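Local coordinates for beta-1,4-galactanase (PDB 1HJQ), which hydrolyses beta-1,4-galactosidic linkages in type I arabinogalactans, working as a family 53 glycoside hydrolase of clan GH-A, at residues N134-G139 with I175-D180; N148-I153 with N189-N194; N152-L157 with L196-F201. All blocks are in the same frame, centred on the assembly; numbering follows the deposited sequence.

Contact 1 of 3, residues N134-G139 with I175-D180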
loop_
_atom_site.group_PDB
_atom_site.type_symbol
_atom_site.label_atom_id
_atom_site.label_comp_id
_atom_site.label_asym_id
_atom_site.label_seq_id
_atom_site.Cartn_x
_atom_site.Cartn_y
_atom_site.Cartn_z
ATOM N N ASN A 134 7.096 -3.776 1.587
ATOM C CA ASN A 134 6.571 -2.455 1.249
ATOM C C ASN A 134 7.584 -1.666 0.419
ATOM O O ASN A 134 8.647 -1.296 0.920
ATOM C CB ASN A 134 6.253 -1.664 2.513
ATOM C CG ASN A 134 5.531 -0.362 2.210
ATOM O OD1 ASN A 134 4.336 -0.362 1.906
ATOM N ND2 ASN A 134 6.260 0.756 2.270
ATOM N N GLU A 135 7.242 -1.394 -0.839
ATOM C CA GLU A 135 8.131 -0.657 -1.735
ATOM C C GLU A 135 9.533 -1.265 -1.658
ATOM O O GLU A 135 10.512 -0.556 -1.417
ATOM C CB GLU A 135 8.198 0.830 -1.347
ATOM C CG GLU A 135 6.869 1.574 -1.400
ATOM C CD GLU A 135 7.035 3.098 -1.393
ATOM O OE1 GLU A 135 7.774 3.625 -0.537
ATOM O OE2 GLU A 135 6.417 3.776 -2.242
ATOM N N ILE A 136 9.617 -2.578 -1.858
ATOM C CA ILE A 136 10.890 -3.284 -1.792
ATOM C C ILE A 136 11.751 -3.178 -3.056
ATOM O O ILE A 136 12.480 -4.108 -3.389
ATOM C CB ILE A 136 10.672 -4.779 -1.449
ATOM C CG1 ILE A 136 9.741 -5.435 -2.480
ATOM C CG2 ILE A 136 10.085 -4.898 -0.049
ATOM C CD1 ILE A 136 9.454 -6.926 -2.229
ATOM N N THR A 137 11.688 -2.033 -3.734
ATOM C CA THR A 137 12.460 -1.811 -4.954
ATOM C C THR A 137 13.955 -2.067 -4.777
ATOM O O THR A 137 14.615 -2.566 -5.688
ATOM C CB THR A 137 12.305 -0.380 -5.460
ATOM O OG1 THR A 137 10.921 -0.014 -5.451
ATOM C CG2 THR A 137 12.849 -0.270 -6.863
ATOM N N GLN A 138 14.497 -1.693 -3.622
ATOM C CA GLN A 138 15.914 -1.920 -3.353
ATOM C C GLN A 138 16.033 -3.134 -2.438
ATOM O O GLN A 138 16.991 -3.265 -1.669
ATOM C CB GLN A 138 16.558 -0.700 -2.681
ATOM C CG GLN A 138 16.611 0.559 -3.546
ATOM C CD GLN A 138 17.148 0.299 -4.955
ATOM O OE1 GLN A 138 18.238 -0.251 -5.132
ATOM N NE2 GLN A 138 16.378 0.702 -5.965
ATOM N N GLY A 139 15.040 -4.015 -2.525
ATOM C CA GLY A 139 15.044 -5.213 -1.710
ATOM C C GLY A 139 14.420 -5.011 -0.338
ATOM O O GLY A 139 13.806 -3.976 -0.072
ATOM N N ILE A 175 -1.448 -12.735 -3.137
ATOM C CA ILE A 175 -0.135 -12.328 -2.677
ATOM C C ILE A 175 0.398 -11.265 -3.623
ATOM O O ILE A 175 0.416 -11.455 -4.838
ATOM C CB ILE A 175 0.805 -13.536 -2.613
ATOM C CG1 ILE A 175 0.198 -14.584 -1.672
ATOM C CG2 ILE A 175 2.180 -13.097 -2.132
ATOM C CD1 ILE A 175 0.886 -15.940 -1.699
ATOM N N MET A 176 0.823 -10.145 -3.051
ATOM C CA MET A 176 1.313 -9.022 -3.832
ATOM C C MET A 176 2.755 -8.610 -3.544
ATOM O O MET A 176 3.223 -8.686 -2.412
ATOM C CB MET A 176 0.399 -7.807 -3.596
ATOM C CG MET A 176 0.908 -6.513 -4.207
ATOM S SD MET A 176 0.125 -5.056 -3.510
ATOM C CE MET A 176 -1.540 -5.191 -4.206
ATOM N N VAL A 177 3.452 -8.185 -4.594
ATOM C CA VAL A 177 4.818 -7.688 -4.480
ATOM C C VAL A 177 4.661 -6.202 -4.773
ATOM O O VAL A 177 4.116 -5.814 -5.807
ATOM C CB VAL A 177 5.772 -8.351 -5.499
ATOM C CG1 VAL A 177 7.111 -7.606 -5.520
ATOM C CG2 VAL A 177 6.001 -9.810 -5.109
ATOM N N HIS A 178 5.119 -5.383 -3.834
ATOM C CA HIS A 178 4.986 -3.936 -3.920
ATOM C C HIS A 178 6.297 -3.198 -4.168
ATOM O O HIS A 178 7.249 -3.309 -3.393
ATOM C CB HIS A 178 4.319 -3.440 -2.626
ATOM C CG HIS A 178 4.215 -1.951 -2.516
ATOM N ND1 HIS A 178 4.261 -1.115 -3.611
ATOM C CD2 HIS A 178 4.039 -1.151 -1.437
ATOM C CE1 HIS A 178 4.121 0.137 -3.211
ATOM N NE2 HIS A 178 3.985 0.142 -1.898
ATOM N N LEU A 179 6.326 -2.448 -5.264
ATOM C CA LEU A 179 7.488 -1.656 -5.657
ATOM C C LEU A 179 7.022 -0.217 -5.799
ATOM O O LEU A 179 5.850 0.023 -6.077
ATOM C CB LEU A 179 8.027 -2.140 -7.005
ATOM C CG LEU A 179 9.083 -3.243 -7.085
ATOM C CD1 LEU A 179 8.751 -4.381 -6.167
ATOM C CD2 LEU A 179 9.174 -3.720 -8.524
ATOM N N ASP A 180 7.923 0.740 -5.607
ATOM C CA ASP A 180 7.559 2.146 -5.750
ATOM C C ASP A 180 7.810 2.539 -7.206
ATOM O O ASP A 180 8.209 1.693 -8.006
ATOM C CB ASP A 180 8.383 3.017 -4.782
ATOM C CG ASP A 180 9.798 3.314 -5.288
ATOM O OD1 ASP A 180 10.513 2.373 -5.708
ATOM O OD2 ASP A 180 10.195 4.504 -5.247
#
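His-178 sets CG anti to its backbone N (chi1 175°), and Glu-135 turns CG anti to its carbonyl carbon (chi1 -61°), beside the imidazole, the two side chains running alongside each other and pointing the same way. The CG methylene of Glu-135 meets the ring 3.3 Å from NE2 of His-178; the extended chain then carries the carboxylate on to Ser-212, whose OG is hydrogen-bonded to OE2. In addition, the backbone N of Glu-135 sits over the rim of one face of the His-178 ring. Asn-134 also runs alongside the ring, but meets its edge: its OD1 lies in the imidazole plane, 3.4 Å from CD2 of His-178, with the amide nearly perpendicular to the ring. A short amide suits this place, since OD1 can reach the ring edge while ND2 bonds to the carbonyl of Ala-87.

The backbones are tied by Ile-136 N, which donates to His-178 O at 2.9 Å. The branched chain of Ile-136 serves the apolar side of the contact, with CG1 4.0 Å from CD1 of Leu-179 and CD1 4.1 Å from CG1 of Val-177. Thr-137 crosses Asp-180 at about a right angle and gives its hydroxyl to OD1; the modelled length of that bond is doubtful. Asp-180 also brings its CB methylene to 3.3 Å from OE2 of Glu-135, so carbon, and not a second carboxylate, faces that oxygen.

His-178 NE2 is hydrogen-bonded to Glu-245, probably the nucleophile, and thereby links it to the neighbourhood of Glu-135, the probable proton donor. An Asn-Glu pair just past the fourth strand of a TIM barrel, with the nucleophile on the seventh, is the hallmark of the clan GH-A active site.

Contact 2 of 3, residues N148-I153 with N189-N194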
loop_
_atom_site.group_PDB
_atom_site.type_symbol
_atom_site.label_atom_id
_atom_site.label_comp_id
_atom_site.label_asym_id
_atom_site.label_seq_id
_atom_site.Cartn_x
_atom_site.Cartn_y
_atom_site.Cartn_z
ATOM N N ASN A 148 20.543 -6.502 -5.678
ATOM C CA ASN A 148 21.656 -7.104 -6.386
ATOM C C ASN A 148 21.968 -8.424 -5.692
ATOM O O ASN A 148 22.776 -9.214 -6.166
ATOM C CB ASN A 148 22.837 -6.142 -6.451
ATOM C CG ASN A 148 22.593 -5.011 -7.448
ATOM O OD1 ASN A 148 21.462 -4.548 -7.605
ATOM N ND2 ASN A 148 23.648 -4.564 -8.122
ATOM N N ASN A 149 21.295 -8.651 -4.566
ATOM C CA ASN A 149 21.398 -9.904 -3.819
ATOM C C ASN A 149 20.154 -10.645 -4.287
ATOM O O ASN A 149 19.425 -11.251 -3.500
ATOM C CB ASN A 149 21.307 -9.663 -2.314
ATOM C CG ASN A 149 22.623 -9.220 -1.715
ATOM O OD1 ASN A 149 23.480 -8.670 -2.408
ATOM N ND2 ASN A 149 22.784 -9.441 -0.415
ATOM N N TRP A 150 19.912 -10.553 -5.587
ATOM C CA TRP A 150 18.761 -11.165 -6.221
ATOM C C TRP A 150 18.435 -12.562 -5.713
ATOM O O TRP A 150 17.265 -12.893 -5.511
ATOM C CB TRP A 150 18.979 -11.180 -7.731
ATOM C CG TRP A 150 19.182 -9.801 -8.289
ATOM C CD1 TRP A 150 20.271 -9.341 -8.982
ATOM C CD2 TRP A 150 18.260 -8.706 -8.215
ATOM N NE1 TRP A 150 20.079 -8.030 -9.348
ATOM C CE2 TRP A 150 18.854 -7.613 -8.889
ATOM C CE3 TRP A 150 16.984 -8.541 -7.646
ATOM C CZ2 TRP A 150 18.217 -6.372 -9.011
ATOM C CZ3 TRP A 150 16.350 -7.310 -7.766
ATOM C CH2 TRP A 150 16.970 -6.238 -8.446
ATOM N N TYR A 151 19.458 -13.386 -5.502
ATOM C CA TYR A 151 19.214 -14.735 -5.016
ATOM C C TYR A 151 18.541 -14.684 -3.655
ATOM O O TYR A 151 17.488 -15.278 -3.462
ATOM C CB TYR A 151 20.509 -15.538 -4.899
ATOM C CG TYR A 151 20.262 -16.943 -4.392
ATOM C CD1 TYR A 151 19.657 -17.897 -5.208
ATOM C CD2 TYR A 151 20.577 -17.308 -3.078
ATOM C CE1 TYR A 151 19.367 -19.178 -4.736
ATOM C CE2 TYR A 151 20.288 -18.595 -2.597
ATOM C CZ TYR A 151 19.683 -19.522 -3.437
ATOM O OH TYR A 151 19.396 -20.796 -2.992
ATOM N N ASN A 152 19.153 -13.973 -2.710
ATOM C CA ASN A 152 18.583 -13.873 -1.372
ATOM C C ASN A 152 17.162 -13.332 -1.408
ATOM O O ASN A 152 16.300 -13.805 -0.669
ATOM C CB ASN A 152 19.446 -12.983 -0.466
ATOM C CG ASN A 152 20.753 -13.654 -0.043
ATOM O OD1 ASN A 152 20.907 -14.876 -0.147
ATOM N ND2 ASN A 152 21.696 -12.851 0.454
ATOM N N ILE A 153 16.912 -12.348 -2.268
ATOM C CA ILE A 153 15.583 -11.747 -2.373
ATOM C C ILE A 153 14.507 -12.750 -2.794
ATOM O O ILE A 153 13.500 -12.926 -2.091
ATOM C CB ILE A 153 15.578 -10.560 -3.367
ATOM C CG1 ILE A 153 16.507 -9.455 -2.853
ATOM C CG2 ILE A 153 14.177 -10.013 -3.526
ATOM C CD1 ILE A 153 16.733 -8.328 -3.832
ATOM N N ASN A 189 10.802 -3.556 -14.579
ATOM C CA ASN A 189 11.342 -4.603 -15.452
ATOM C C ASN A 189 12.639 -5.160 -14.868
ATOM O O ASN A 189 12.770 -6.375 -14.738
ATOM C CB ASN A 189 11.570 -4.048 -16.887
ATOM C CG ASN A 189 11.991 -5.135 -17.884
ATOM O OD1 ASN A 189 11.833 -6.325 -17.606
ATOM N ND2 ASN A 189 12.505 -4.730 -19.054
ATOM N N TRP A 190 13.593 -4.283 -14.554
ATOM C CA TRP A 190 14.873 -4.666 -13.949
ATOM C C TRP A 190 14.660 -5.535 -12.696
ATOM O O TRP A 190 15.222 -6.624 -12.549
ATOM C CB TRP A 190 15.615 -3.377 -13.590
ATOM C CG TRP A 190 16.690 -3.487 -12.572
ATOM C CD1 TRP A 190 17.951 -3.948 -12.770
ATOM C CD2 TRP A 190 16.630 -3.044 -11.207
ATOM N NE1 TRP A 190 18.690 -3.815 -11.619
ATOM C CE2 TRP A 190 17.902 -3.262 -10.644
ATOM C CE3 TRP A 190 15.624 -2.482 -10.407
ATOM C CZ2 TRP A 190 18.204 -2.936 -9.312
ATOM C CZ3 TRP A 190 15.925 -2.156 -9.075
ATOM C CH2 TRP A 190 17.205 -2.386 -8.548
ATOM N N TRP A 191 13.836 -5.039 -11.787
ATOM C CA TRP A 191 13.559 -5.754 -10.557
ATOM C C TRP A 191 12.979 -7.157 -10.753
ATOM O O TRP A 191 13.606 -8.158 -10.387
ATOM C CB TRP A 191 12.603 -4.950 -9.683
ATOM C CG TRP A 191 12.644 -5.384 -8.264
ATOM C CD1 TRP A 191 13.477 -4.916 -7.288
ATOM C CD2 TRP A 191 11.836 -6.393 -7.652
ATOM N NE1 TRP A 191 13.238 -5.567 -6.103
ATOM C CE2 TRP A 191 12.232 -6.481 -6.297
ATOM C CE3 TRP A 191 10.818 -7.234 -8.115
ATOM C CZ2 TRP A 191 11.642 -7.373 -5.400
ATOM C CZ3 TRP A 191 10.236 -8.117 -7.229
ATOM C CH2 TRP A 191 10.649 -8.181 -5.883
ATOM N N TYR A 192 11.777 -7.236 -11.316
ATOM C CA TYR A 192 11.130 -8.530 -11.515
ATOM C C TYR A 192 11.974 -9.500 -12.335
ATOM O O TYR A 192 12.042 -10.693 -12.026
ATOM C CB TYR A 192 9.748 -8.337 -12.153
ATOM C CG TYR A 192 8.702 -7.806 -11.186
ATOM C CD1 TYR A 192 8.210 -8.608 -10.144
ATOM C CD2 TYR A 192 8.213 -6.506 -11.303
ATOM C CE1 TYR A 192 7.259 -8.126 -9.251
ATOM C CE2 TYR A 192 7.262 -6.010 -10.416
ATOM C CZ TYR A 192 6.786 -6.824 -9.392
ATOM O OH TYR A 192 5.829 -6.340 -8.523
ATOM N N THR A 193 12.624 -8.991 -13.374
ATOM C CA THR A 193 13.462 -9.835 -14.206
ATOM C C THR A 193 14.527 -10.503 -13.339
ATOM O O THR A 193 14.652 -11.730 -13.307
ATOM C CB THR A 193 14.157 -9.011 -15.310
ATOM O OG1 THR A 193 13.177 -8.576 -16.263
ATOM C CG2 THR A 193 15.235 -9.851 -16.015
ATOM N N ASN A 194 15.290 -9.685 -12.629
ATOM C CA ASN A 194 16.337 -10.209 -11.773
ATOM C C ASN A 194 15.827 -11.137 -10.674
ATOM O O ASN A 194 16.444 -12.164 -10.404
ATOM C CB ASN A 194 17.132 -9.062 -11.165
ATOM C CG ASN A 194 18.088 -8.437 -12.154
ATOM O OD1 ASN A 194 19.029 -9.086 -12.614
ATOM N ND2 ASN A 194 17.858 -7.174 -12.491
#
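Trp-150 drives the edge of its six-membered ring into the angle between Trp-190 and Trp-191, and this wedge is the dense part of the contact. Both meetings are T-shaped, with Trp-150 giving the edge each time and the planes turned by 82°. Against Trp-190 the six-membered rings lie 5.0 Å apart between centroids, the CZ2 corner of Trp-150 standing over the rim of the Trp-190 face. Against Trp-191 the target is the five-membered ring, its centroid 5.3 Å from that of the Trp-150 benzene ring, and CZ3 of Trp-150 comes to 3.8 Å from CD1 of Trp-191. The breadth of an indole suits this place, since one edge reaches both faces.

One broad face of Trp-150 is covered by Asn-194. Its CB is modelled over the five-membered ring, too close to be trusted in detail, but its amide stacks almost parallel to the indole, 11° from it. With CG anti to the carbonyl carbon (chi1 -76°), ND2 of Asn-194 can turn back along its own helix to donate to Trp-190 O at 2.7 Å. The bond is bent, with ND2 above the carbonyl plane, but it gives the amide nitrogen a partner and probably helps hold the amide against the indole. Deeper still, CG2 of Ile-153 lies 4.1 Å from CZ2 of Trp-191, a branched aliphatic placed where the indole enters the protein.

The solvent side is much looser. Exposed Asn-148 brings its OD1 no nearer than 4.0 Å to CZ2 at the edge of Trp-190, and a polar residue suits that rim. No hydrogen bond joins the segments. Buried Trp-191 continues inward to Ile-136, Val-177 and Leu-179. The aromatic cluster thus joins helices 150-165 and 185-198, neighbours in the outer layer of a (beta/alpha)8 barrel, and roots them on strand 174-179.

Contact 3 of 3, residues N152-L157 with L196-F201; sequences NIARLL and LSQGPF
Leu-157 lies across Phe-201 at an oblique angle, its CB over one face of the phenyl ring and toward the rim. CB is 3.7 Å from the centroid and 19° off the ring normal, a CH-pi contact. The leucine's branch follows the ring onward, CD1 standing 4.2 Å from CE2 of Phe-201. The chi1 of Phe-201, -167°, swings CG to the far side of CB from the backbone N, which turns the ring along the helix toward Leu-157 and leaves CB beside Ala-154.

Ala-154 is where the backbones come closest, its CA 4.5 Å from that of Phe-201. A methyl group fits there: the CB of Ala-154 lies 3.5 Å from CB of Phe-201 and also touches CB of Gln-198, so Phe-201, Gln-198 and Pro-200 gather round one small residue. This is the junction of two neighbouring outer helices of the TIM barrel, where the chain leaves helix 185-198 and passes close by helix 150-165 on its way to the next strand. Gly-199 makes the turn with a positive phi (122°); a CB there would jam against the preceding carbonyl O and crowd CD of Pro-200, so the lack of a side chain suits it. Pro-200 then sets its CB against the helix backbone, 3.9 Å from CA of Arg-155.

Gln-198 presents its aliphatic root. Its chain bends at chi2, carrying the amide away from Ala-154 so that NE2 bonds to Asn-194 O. The ring of Phe-201 also meets that of Phe-206, their planes about 20° apart. With an alanine in place of Phe-201, the face of the ring is gone, and Leu-157 would probably be left with a gap beside its CB and freedom to shift. CB of Arg-155 points away from Pro-200, and its side chain touches Ile-102 and Asn-103 of helix 102-123.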
loop_
_atom_site.group_PDB
_atom_site.type_symbol
_atom_site.label_atom_id
_atom_site.label_comp_id
_atom_site.label_asym_id
_atom_site.label_seq_id
_atom_site.Cartn_x
_atom_site.Cartn_y
_atom_site.Cartn_z
ATOM N N ASN A 152 19.153 -13.973 -2.710
ATOM C CA ASN A 152 18.583 -13.873 -1.372
ATOM C C ASN A 152 17.162 -13.332 -1.408
ATOM O O ASN A 152 16.300 -13.805 -0.669
ATOM C CB ASN A 152 19.446 -12.983 -0.466
ATOM C CG ASN A 152 20.753 -13.654 -0.043
ATOM O OD1 ASN A 152 20.907 -14.876 -0.147
ATOM N ND2 ASN A 152 21.696 -12.851 0.454
ATOM N N ILE A 153 16.912 -12.348 -2.268
ATOM C CA ILE A 153 15.583 -11.747 -2.373
ATOM C C ILE A 153 14.507 -12.750 -2.794
ATOM O O ILE A 153 13.500 -12.926 -2.091
ATOM C CB ILE A 153 15.578 -10.560 -3.367
ATOM C CG1 ILE A 153 16.507 -9.455 -2.853
ATOM C CG2 ILE A 153 14.177 -10.013 -3.526
ATOM C CD1 ILE A 153 16.733 -8.328 -3.832
ATOM N N ALA A 154 14.718 -13.411 -3.929
ATOM C CA ALA A 154 13.740 -14.379 -4.418
ATOM C C ALA A 154 13.554 -15.447 -3.353
ATOM O O ALA A 154 12.466 -15.999 -3.166
ATOM C CB ALA A 154 14.220 -15.003 -5.719
ATOM N N ARG A 155 14.647 -15.714 -2.655
ATOM C CA ARG A 155 14.701 -16.698 -1.590
ATOM C C ARG A 155 13.787 -16.220 -0.451
ATOM O O ARG A 155 12.938 -16.957 0.052
ATOM C CB ARG A 155 16.159 -16.804 -1.138
ATOM C CG ARG A 155 16.482 -17.923 -0.214
ATOM C CD ARG A 155 16.325 -19.291 -0.848
ATOM N NE ARG A 155 16.401 -20.268 0.224
ATOM C CZ ARG A 155 17.535 -20.666 0.788
ATOM N NH1 ARG A 155 18.700 -20.192 0.359
ATOM N NH2 ARG A 155 17.498 -21.485 1.828
ATOM N N LEU A 156 13.944 -14.962 -0.067
ATOM C CA LEU A 156 13.130 -14.407 1.001
ATOM C C LEU A 156 11.653 -14.333 0.644
ATOM O O LEU A 156 10.796 -14.710 1.440
ATOM C CB LEU A 156 13.649 -13.019 1.385
ATOM C CG LEU A 156 14.933 -13.079 2.208
ATOM C CD1 LEU A 156 15.460 -11.680 2.451
ATOM C CD2 LEU A 156 14.659 -13.798 3.526
ATOM N N LEU A 157 11.349 -13.852 -0.551
ATOM C CA LEU A 157 9.962 -13.720 -0.954
ATOM C C LEU A 157 9.265 -15.069 -1.049
ATOM O O LEU A 157 8.116 -15.208 -0.633
ATOM C CB LEU A 157 9.875 -12.960 -2.276
ATOM C CG LEU A 157 10.516 -11.564 -2.207
ATOM C CD1 LEU A 157 10.457 -10.885 -3.573
ATOM C CD2 LEU A 157 9.817 -10.733 -1.145
ATOM N N LEU A 196 12.819 -12.871 -10.600
ATOM C CA LEU A 196 12.218 -14.071 -11.164
ATOM C C LEU A 196 13.173 -15.003 -11.915
ATOM O O LEU A 196 12.823 -16.154 -12.188
ATOM C CB LEU A 196 11.051 -13.689 -12.074
ATOM C CG LEU A 196 9.908 -12.943 -11.380
ATOM C CD1 LEU A 196 8.815 -12.643 -12.402
ATOM C CD2 LEU A 196 9.353 -13.780 -10.227
ATOM N N SER A 197 14.373 -14.523 -12.249
ATOM C CA SER A 197 15.337 -15.360 -12.962
ATOM C C SER A 197 16.165 -16.206 -12.000
ATOM O O SER A 197 16.837 -17.150 -12.408
ATOM C CB SER A 197 16.270 -14.506 -13.820
ATOM O OG SER A 197 17.183 -13.779 -13.021
ATOM N N GLN A 198 16.112 -15.874 -10.716
ATOM C CA GLN A 198 16.864 -16.620 -9.717
ATOM C C GLN A 198 16.382 -18.061 -9.587
ATOM O O GLN A 198 17.184 -18.989 -9.553
ATOM C CB GLN A 198 16.760 -15.922 -8.365
ATOM C CG GLN A 198 17.337 -14.539 -8.358
ATOM C CD GLN A 198 18.704 -14.505 -8.994
ATOM O OE1 GLN A 198 19.547 -15.368 -8.728
ATOM N NE2 GLN A 198 18.939 -13.503 -9.841
ATOM N N GLY A 199 15.069 -18.246 -9.497
ATOM C CA GLY A 199 14.526 -19.588 -9.374
ATOM C C GLY A 199 13.686 -19.817 -8.125
ATOM O O GLY A 199 12.564 -20.314 -8.227
ATOM N N PRO A 200 14.190 -19.462 -6.931
ATOM C CA PRO A 200 13.441 -19.657 -5.687
ATOM C C PRO A 200 12.051 -19.015 -5.673
ATOM O O PRO A 200 11.082 -19.636 -5.226
ATOM C CB PRO A 200 14.372 -19.061 -4.641
ATOM C CG PRO A 200 15.726 -19.343 -5.213
ATOM C CD PRO A 200 15.534 -18.931 -6.644
ATOM N N PHE A 201 11.945 -17.775 -6.151
ATOM C CA PHE A 201 10.650 -17.097 -6.192
ATOM C C PHE A 201 10.001 -17.407 -7.530
ATOM O O PHE A 201 10.408 -16.882 -8.563
ATOM C CB PHE A 201 10.825 -15.589 -6.040
ATOM C CG PHE A 201 9.542 -14.856 -5.773
ATOM C CD1 PHE A 201 8.687 -15.277 -4.763
ATOM C CD2 PHE A 201 9.211 -13.718 -6.498
ATOM C CE1 PHE A 201 7.529 -14.578 -4.474
ATOM C CE2 PHE A 201 8.048 -13.005 -6.216
ATOM C CZ PHE A 201 7.206 -13.435 -5.201
#

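Overall arrangement
Along the chain the first halves of contacts 1, 2 and 3 come in succession, and strand 174-179 and helix 185-198 follow with the second halves, so contact 1 alternates with each of the other two. Contacts 2 and 3 lie on the same pair of helices, 150-165 and 185-198, with centres about 7 Å apart, and share Asn-152 and Ile-153. Contact 1 lies further in, at the C-terminal end of strand 174-179, where the active site of such a barrel lies. Its centre is about 11 Å from that of contact 2 and about 13 Å from that of contact 3. Trp-191 and Leu-157, which meet each other, both touch Ile-136, while Phe-201 touches Val-177. Continuous packing therefore runs from the helical shell to the loop bearing Glu-135.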